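Side-chain contacts in replication initiator protein (PDB 4PTA), which probably initiates replication of staphylococcal multiresistance plasmids by binding to the plasmid origin and assembling there: residues 55-58 with 59-63; 114-117 with 118-121; 5-8 with 9-12. All coordinates share one frame; numbering follows the deposited sequence.

Interaction 1: 55-58 with 59-63; sequences WIDT and EGNIY
Tyr63 and Asp57 both hold CG between the backbone N and the carbonyl carbon (chi1 57° and 75°), which swings the phenol ring back over the Trp55 backbone and CB and turns the carboxylate into the turn that follows. The Tyr63 ring has the carbonyl Trp55 O over its centre, 3.5 Å above its plane, and Trp55 CB lies over a face as a CH-pi contact, 4.0 Å from the ring centroid. The indole and phenol planes are nearly parallel but slid apart, so the rings themselves barely overlap; the aromatic surface of tyrosine instead covers backbone and CB. Asp57 N comes to the ring edge.

An aspartate suits position 57 because its short arm sets OD2 among backbone donors. Glu59 N (2.7 Å from Asp57 OD2) and Asn61 N (3.1 Å from Asp57 OD2) hydrogen-bond to that oxygen from opposite faces of the carboxylate, which should fix its rotation. Asp57 OD1 takes a weak bond from Asn61 ND2 and has another with Tyr109 OH. Gly60 accepts the positive phi (95°) that a side chain would hinder, and Ile56 CG2 packs 3.5 Å from Gly60 CA. Ile62 is buried against Ser50 and Ile51 of helix 47-52, while Gly60 and Ile62 also make backbone bonds to a neighbouring subunit.

Backbone hydrogen bonds join Tyr63 N to Trp55 O (3.0 Å) and Asp57 N to Asn61 O (2.9 Å), and that from Gly60 N to Asp57 O (3.1 Å) closes the type I turn. Together with the Asx turn at Asp57, this is the pattern of a tight beta hairpin, a type I turn plus G1 beta bulge.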
loop_
_atom_site.group_PDB
_atom_site.type_symbol
_atom_site.label_atom_id
_atom_site.label_comp_id
_atom_site.label_asym_id
_atom_site.label_seq_id
_atom_site.Cartn_x
_atom_site.Cartn_y
_atom_site.Cartn_z
ATOM N N TRP A 55 -21.163 -8.849 -5.713
ATOM C CA TRP A 55 -21.735 -8.891 -4.376
ATOM C C TRP A 55 -21.815 -7.489 -3.796
ATOM O O TRP A 55 -21.194 -7.187 -2.777
ATOM C CB TRP A 55 -20.900 -9.790 -3.467
ATOM C CG TRP A 55 -20.933 -11.222 -3.871
ATOM C CD1 TRP A 55 -21.698 -11.777 -4.852
ATOM C CD2 TRP A 55 -20.162 -12.293 -3.308
ATOM N NE1 TRP A 55 -21.456 -13.126 -4.935
ATOM C CE2 TRP A 55 -20.516 -13.466 -3.998
ATOM C CE3 TRP A 55 -19.210 -12.367 -2.288
ATOM C CZ2 TRP A 55 -19.950 -14.703 -3.703
ATOM C CZ3 TRP A 55 -18.650 -13.599 -1.996
ATOM C CH2 TRP A 55 -19.022 -14.749 -2.700
ATOM N N ILE A 56 -22.583 -6.638 -4.465
ATOM C CA ILE A 56 -22.787 -5.266 -4.034
ATOM C C ILE A 56 -24.285 -5.017 -3.868
ATOM O O ILE A 56 -25.066 -5.274 -4.787
ATOM C CB ILE A 56 -22.222 -4.281 -5.076
ATOM C CG1 ILE A 56 -20.732 -4.542 -5.304
ATOM C CG2 ILE A 56 -22.465 -2.843 -4.650
ATOM C CD1 ILE A 56 -20.146 -3.762 -6.465
ATOM N N ASP A 57 -24.691 -4.528 -2.701
ATOM C CA ASP A 57 -26.107 -4.265 -2.461
ATOM C C ASP A 57 -26.583 -2.975 -3.132
ATOM O O ASP A 57 -25.838 -2.338 -3.876
ATOM C CB ASP A 57 -26.438 -4.277 -0.959
ATOM C CG ASP A 57 -25.961 -3.033 -0.233
ATOM O OD1 ASP A 57 -25.764 -3.107 0.999
ATOM O OD2 ASP A 57 -25.791 -1.980 -0.880
ATOM N N THR A 58 -27.827 -2.599 -2.852
ATOM C CA THR A 58 -28.486 -1.481 -3.524
ATOM C C THR A 58 -27.834 -0.136 -3.230
ATOM O O THR A 58 -27.931 0.799 -4.027
ATOM C CB THR A 58 -29.962 -1.380 -3.105
ATOM O OG1 THR A 58 -30.493 -2.692 -2.892
ATOM C CG2 THR A 58 -30.769 -0.660 -4.176
ATOM N N GLU A 59 -27.184 -0.039 -2.077
ATOM C CA GLU A 59 -26.583 1.212 -1.635
ATOM C C GLU A 59 -25.090 1.256 -1.939
ATOM O O GLU A 59 -24.409 2.230 -1.618
ATOM C CB GLU A 59 -26.826 1.412 -0.142
ATOM C CG GLU A 59 -28.296 1.490 0.225
ATOM C CD GLU A 59 -28.621 2.718 1.047
ATOM O OE1 GLU A 59 -27.794 3.099 1.904
ATOM O OE2 GLU A 59 -29.700 3.310 0.831
ATOM N N GLY A 60 -24.588 0.193 -2.560
ATOM C CA GLY A 60 -23.195 0.132 -2.959
ATOM C C GLY A 60 -22.296 -0.567 -1.956
ATOM O O GLY A 60 -21.087 -0.663 -2.165
ATOM N N ASN A 61 -22.884 -1.053 -0.866
ATOM C CA ASN A 61 -22.130 -1.775 0.152
ATOM C C ASN A 61 -21.669 -3.140 -0.351
ATOM O O ASN A 61 -22.410 -3.831 -1.048
ATOM C CB ASN A 61 -22.959 -1.940 1.428
ATOM C CG ASN A 61 -23.452 -0.616 1.984
ATOM O OD1 ASN A 61 -22.809 0.422 1.820
ATOM N ND2 ASN A 61 -24.601 -0.645 2.647
ATOM N N ILE A 62 -20.445 -3.521 0.008
ATOM C CA ILE A 62 -19.869 -4.791 -0.427
ATOM C C ILE A 62 -20.096 -5.881 0.616
ATOM O O ILE A 62 -19.820 -5.681 1.798
ATOM C CB ILE A 62 -18.354 -4.650 -0.694
ATOM C CG1 ILE A 62 -18.085 -3.454 -1.612
ATOM C CG2 ILE A 62 -17.785 -5.934 -1.286
ATOM C CD1 ILE A 62 -16.625 -3.103 -1.750
ATOM N N TYR A 63 -20.600 -7.035 0.182
ATOM C CA TYR A 63 -20.899 -8.124 1.116
ATOM C C TYR A 63 -20.272 -9.457 0.709
ATOM O O TYR A 63 -19.617 -9.556 -0.327
ATOM C CB TYR A 63 -22.413 -8.286 1.315
ATOM C CG TYR A 63 -23.196 -8.534 0.042
ATOM C CD1 TYR A 63 -23.219 -9.792 -0.552
ATOM C CD2 TYR A 63 -23.926 -7.514 -0.556
ATOM C CE1 TYR A 63 -23.934 -10.020 -1.714
ATOM C CE2 TYR A 63 -24.645 -7.733 -1.715
ATOM C CZ TYR A 63 -24.644 -8.987 -2.291
ATOM O OH TYR A 63 -25.358 -9.211 -3.446
#

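Interaction 2: 114-117 with 118-121; sequences AITK and NDIY
The chain comes in extended through Ile115 and Thr116 and turns helical at Lys117, so that Ile120 N reaches back to Thr116 O (3.0 Å) and Tyr121 N to Lys117 O (3.1 Å), the first of these bonds nearly along the C=O axis.

Thr116 serves as the N-cap. Its first torsion (chi1 68°) sets OG1 between the backbone N and the carbonyl carbon, toward the first-turn amides, where it accepts a nearly straight bond from Asp119 N (3.1 Å to Thr116 OG1) and a weak one from Asn118 N. Asp119 answers in the other direction: its OD2 is met by Thr116 N at 2.9 Å, on the anti side and slightly out of the carboxylate plane. The reciprocal pair is a capping box, which supplies acceptors to amides that lack a preceding helical carbonyl. Threonine and aspartate suit the two places because each has a short side chain with an oxygen close to the backbone. A weak bond from Thr116 OG1 also falls on Asp119 OD2.

That carboxylate is buried and has further partners: Asn26 ND2 donates to OD2, and Thr25 OG1 makes a weak bond with OD1. Its negative charge near the start of helix 117-127 would probably be favoured by the helix dipole.

Beside the polar cap, Ile115 CG2 meets Ile120 CG1 at 3.8 Å, the two side chains crossing at about a right angle. Branched aliphatic residues suit this apolar flank: Ile115 also lies on Val22 and on Glu9 of a neighbouring subunit, and Ile120 packs on Tyr12 of that same subunit.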
loop_
_atom_site.group_PDB
_atom_site.type_symbol
_atom_site.label_atom_id
_atom_site.label_comp_id
_atom_site.label_asym_id
_atom_site.label_seq_id
_atom_site.Cartn_x
_atom_site.Cartn_y
_atom_site.Cartn_z
ATOM N N ALA A 114 -13.677 1.422 14.358
ATOM C CA ALA A 114 -13.832 2.778 14.848
ATOM C C ALA A 114 -12.478 3.347 15.253
ATOM O O ALA A 114 -11.522 2.606 15.487
ATOM C CB ALA A 114 -14.801 2.811 16.017
ATOM N N ILE A 115 -12.401 4.667 15.326
ATOM C CA ILE A 115 -11.187 5.341 15.755
ATOM C C ILE A 115 -11.563 6.419 16.756
ATOM O O ILE A 115 -12.574 7.101 16.589
ATOM C CB ILE A 115 -10.447 5.979 14.566
ATOM C CG1 ILE A 115 -9.916 4.896 13.626
ATOM C CG2 ILE A 115 -9.299 6.853 15.053
ATOM C CD1 ILE A 115 -8.708 4.162 14.163
ATOM N N THR A 116 -10.759 6.553 17.804
ATOM C CA THR A 116 -10.979 7.578 18.815
ATOM C C THR A 116 -9.726 8.419 18.961
ATOM O O THR A 116 -8.643 8.001 18.556
ATOM C CB THR A 116 -11.300 6.970 20.185
ATOM O OG1 THR A 116 -10.141 6.294 20.696
ATOM C CG2 THR A 116 -12.474 5.997 20.084
ATOM N N LYS A 117 -9.878 9.605 19.543
ATOM C CA LYS A 117 -8.737 10.477 19.798
ATOM C C LYS A 117 -7.624 9.727 20.527
ATOM O O LYS A 117 -6.444 10.008 20.328
ATOM C CB LYS A 117 -9.162 11.703 20.609
ATOM C CG LYS A 117 -10.117 12.642 19.888
ATOM C CD LYS A 117 -10.353 13.904 20.709
ATOM C CE LYS A 117 -11.345 14.841 20.037
ATOM N NZ LYS A 117 -11.514 16.105 20.810
ATOM N N ASN A 118 -8.002 8.771 21.372
ATOM C CA ASN A 118 -7.014 7.985 22.098
ATOM C C ASN A 118 -6.316 6.988 21.183
ATOM O O ASN A 118 -5.100 6.824 21.255
ATOM C CB ASN A 118 -7.643 7.269 23.295
ATOM C CG ASN A 118 -6.604 6.637 24.207
ATOM O OD1 ASN A 118 -5.939 7.327 24.985
ATOM N ND2 ASN A 118 -6.457 5.318 24.115
ATOM N N ASP A 119 -7.087 6.327 20.323
ATOM C CA ASP A 119 -6.511 5.442 19.318
ATOM C C ASP A 119 -5.429 6.185 18.546
ATOM O O ASP A 119 -4.309 5.699 18.400
ATOM C CB ASP A 119 -7.586 4.933 18.358
ATOM C CG ASP A 119 -8.515 3.928 19.005
ATOM O OD1 ASP A 119 -8.021 3.079 19.774
ATOM O OD2 ASP A 119 -9.737 3.987 18.747
ATOM N N ILE A 120 -5.775 7.371 18.057
ATOM C CA ILE A 120 -4.820 8.221 17.366
ATOM C C ILE A 120 -3.559 8.420 18.212
ATOM O O ILE A 120 -2.453 8.099 17.773
ATOM C CB ILE A 120 -5.453 9.576 16.996
ATOM C CG1 ILE A 120 -6.578 9.363 15.978
ATOM C CG2 ILE A 120 -4.399 10.538 16.458
ATOM C CD1 ILE A 120 -7.461 10.579 15.755
ATOM N N TYR A 121 -3.734 8.930 19.428
ATOM C CA TYR A 121 -2.616 9.140 20.342
ATOM C C TYR A 121 -1.773 7.876 20.505
ATOM O O TYR A 121 -0.552 7.901 20.334
ATOM C CB TYR A 121 -3.128 9.616 21.702
ATOM C CG TYR A 121 -2.068 9.654 22.779
ATOM C CD1 TYR A 121 -1.009 10.549 22.706
ATOM C CD2 TYR A 121 -2.130 8.800 23.873
ATOM C CE1 TYR A 121 -0.038 10.589 23.689
ATOM C CE2 TYR A 121 -1.164 8.834 24.862
ATOM C CZ TYR A 121 -0.120 9.730 24.764
ATOM O OH TYR A 121 0.847 9.769 25.745
#

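Interaction 3: 5-8 with 9-12; sequences FFTV and EENY
Val8 lays its CG2 methyl against the Tyr12 ring, one helical turn on, touching CE1 at 3.6 Å and CD1 at 3.7 Å. Chi1 of 57° puts CG1 between the backbone N and the carbonyl carbon, near Glu9 N, and so leaves CG2 anti to the N, leaning toward the tyrosine. The carbonyl oxygen of Val8 sits in plane at the edge of the same ring and also accepts a hydrogen bond from Tyr12 N (3.1 Å to Val8 O), so backbone and side chain of one residue both border the phenol. A tyrosine suits this place because its CD1 and CE1 carbons can pack on a methyl while its hydroxyl, at the far end, bonds to Asp124 of a neighbouring subunit; Arg15 adds a cation-pi contact to the ring.

Helix 8-13 begins with Thr7 as its N-cap. Thr7 OG1 takes a hydrogen bond from Glu10 N at 3.0 Å, a fairly straight one made possible by a rotamer that folds the hydroxyl toward the first turn, and Thr7 O accepts another from Asn11 N at 3.0 Å. Threonine fits the role because its hydroxyl can replace the carbonyl that the first turn lacks. The CB methylene of Glu10 passes beside Thr7 OG1, but the end of the side chain leads away.

Asn11 likewise turns its amide end elsewhere: OD1 accepts from Arg15 NH2, and ND2 makes a weak bond to Gln48 of another subunit. Phe6 and Val8 make backbone hydrogen bonds with that subunit, and Phe5 sets its ring edge-to-face with Tyr109 of that subunit.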
loop_
_atom_site.group_PDB
_atom_site.type_symbol
_atom_site.label_atom_id
_atom_site.label_comp_id
_atom_site.label_asym_id
_atom_site.label_seq_id
_atom_site.Cartn_x
_atom_site.Cartn_y
_atom_site.Cartn_z
ATOM N N PHE A 5 15.193 -6.372 -12.495
ATOM C CA PHE A 5 13.988 -6.931 -13.098
ATOM C C PHE A 5 12.930 -7.136 -12.021
ATOM O O PHE A 5 13.258 -7.441 -10.874
ATOM C CB PHE A 5 14.267 -8.292 -13.742
ATOM C CG PHE A 5 14.988 -8.228 -15.060
ATOM C CD1 PHE A 5 16.296 -8.674 -15.167
ATOM C CD2 PHE A 5 14.351 -7.757 -16.196
ATOM C CE1 PHE A 5 16.963 -8.634 -16.377
ATOM C CE2 PHE A 5 15.015 -7.712 -17.412
ATOM C CZ PHE A 5 16.322 -8.153 -17.501
ATOM N N PHE A 6 11.663 -6.985 -12.396
ATOM C CA PHE A 6 10.560 -7.378 -11.528
ATOM C C PHE A 6 10.364 -8.883 -11.642
ATOM O O PHE A 6 10.100 -9.401 -12.725
ATOM C CB PHE A 6 9.268 -6.656 -11.920
ATOM C CG PHE A 6 9.316 -5.169 -11.710
ATOM C CD1 PHE A 6 9.544 -4.311 -12.772
ATOM C CD2 PHE A 6 9.138 -4.630 -10.447
ATOM C CE1 PHE A 6 9.596 -2.938 -12.579
ATOM C CE2 PHE A 6 9.186 -3.261 -10.247
ATOM C CZ PHE A 6 9.415 -2.413 -11.314
ATOM N N THR A 7 10.498 -9.588 -10.526
ATOM C CA THR A 7 10.373 -11.038 -10.535
ATOM C C THR A 7 9.047 -11.486 -9.923
ATOM O O THR A 7 8.507 -10.826 -9.033
ATOM C CB THR A 7 11.545 -11.712 -9.797
ATOM O OG1 THR A 7 11.467 -11.422 -8.397
ATOM C CG2 THR A 7 12.876 -11.211 -10.342
ATOM N N VAL A 8 8.525 -12.606 -10.413
ATOM C CA VAL A 8 7.266 -13.148 -9.918
ATOM C C VAL A 8 7.395 -13.530 -8.446
ATOM O O VAL A 8 6.420 -13.512 -7.696
ATOM C CB VAL A 8 6.819 -14.377 -10.742
ATOM C CG1 VAL A 8 7.895 -15.446 -10.734
ATOM C CG2 VAL A 8 5.502 -14.931 -10.218
ATOM N N GLU A 9 8.616 -13.863 -8.043
ATOM C CA GLU A 9 8.906 -14.274 -6.677
ATOM C C GLU A 9 8.872 -13.081 -5.725
ATOM O O GLU A 9 8.241 -13.136 -4.667
ATOM C CB GLU A 9 10.272 -14.952 -6.625
ATOM C CG GLU A 9 10.608 -15.600 -5.302
ATOM C CD GLU A 9 11.733 -16.606 -5.435
ATOM O OE1 GLU A 9 12.359 -16.942 -4.410
ATOM O OE2 GLU A 9 11.988 -17.065 -6.571
ATOM N N GLU A 10 9.557 -12.006 -6.107
ATOM C CA GLU A 10 9.572 -10.782 -5.320
ATOM C C GLU A 10 8.163 -10.211 -5.251
ATOM O O GLU A 10 7.785 -9.577 -4.269
ATOM C CB GLU A 10 10.531 -9.761 -5.942
ATOM C CG GLU A 10 10.556 -8.408 -5.246
ATOM C CD GLU A 10 11.155 -8.476 -3.852
ATOM O OE1 GLU A 10 11.848 -9.473 -3.545
ATOM O OE2 GLU A 10 10.933 -7.534 -3.060
ATOM N N ASN A 11 7.390 -10.453 -6.304
ATOM C CA ASN A 11 6.014 -9.983 -6.378
ATOM C C ASN A 11 5.090 -10.701 -5.395
ATOM O O ASN A 11 4.230 -10.078 -4.776
ATOM C CB ASN A 11 5.477 -10.123 -7.807
ATOM C CG ASN A 11 4.150 -9.416 -8.004
ATOM O OD1 ASN A 11 3.113 -9.873 -7.526
ATOM N ND2 ASN A 11 4.174 -8.298 -8.719
ATOM N N TYR A 12 5.262 -12.011 -5.255
ATOM C CA TYR A 12 4.446 -12.776 -4.318
ATOM C C TYR A 12 4.936 -12.598 -2.888
ATOM O O TYR A 12 4.183 -12.773 -1.931
ATOM C CB TYR A 12 4.382 -14.252 -4.720
ATOM C CG TYR A 12 3.334 -14.505 -5.776
ATOM C CD1 TYR A 12 3.607 -14.289 -7.120
ATOM C CD2 TYR A 12 2.058 -14.927 -5.425
ATOM C CE1 TYR A 12 2.644 -14.501 -8.087
ATOM C CE2 TYR A 12 1.087 -15.141 -6.384
ATOM C CZ TYR A 12 1.385 -14.927 -7.714
ATOM O OH TYR A 12 0.419 -15.142 -8.671
#

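In the fold
From the N terminus, interaction 3 comes first and caps helix 8-13, on the end of the chain that reaches out to other subunits. Interaction 1 follows, closing the hairpin turn between helices 47-52 and 68-74, and interaction 2 comes last, where the loop after strand 108-110 enters helix 117-127. The three lie in series; none nests in or crosses another, and within one chain they do not touch, their centres being about 28 to 37 Å apart. Assembly relates them: interactions 1 and 3 both meet the second subunit, through Asn61 on one side and Phe5 and Thr7 on the other, whereas interactions 2 and 3 both meet the third.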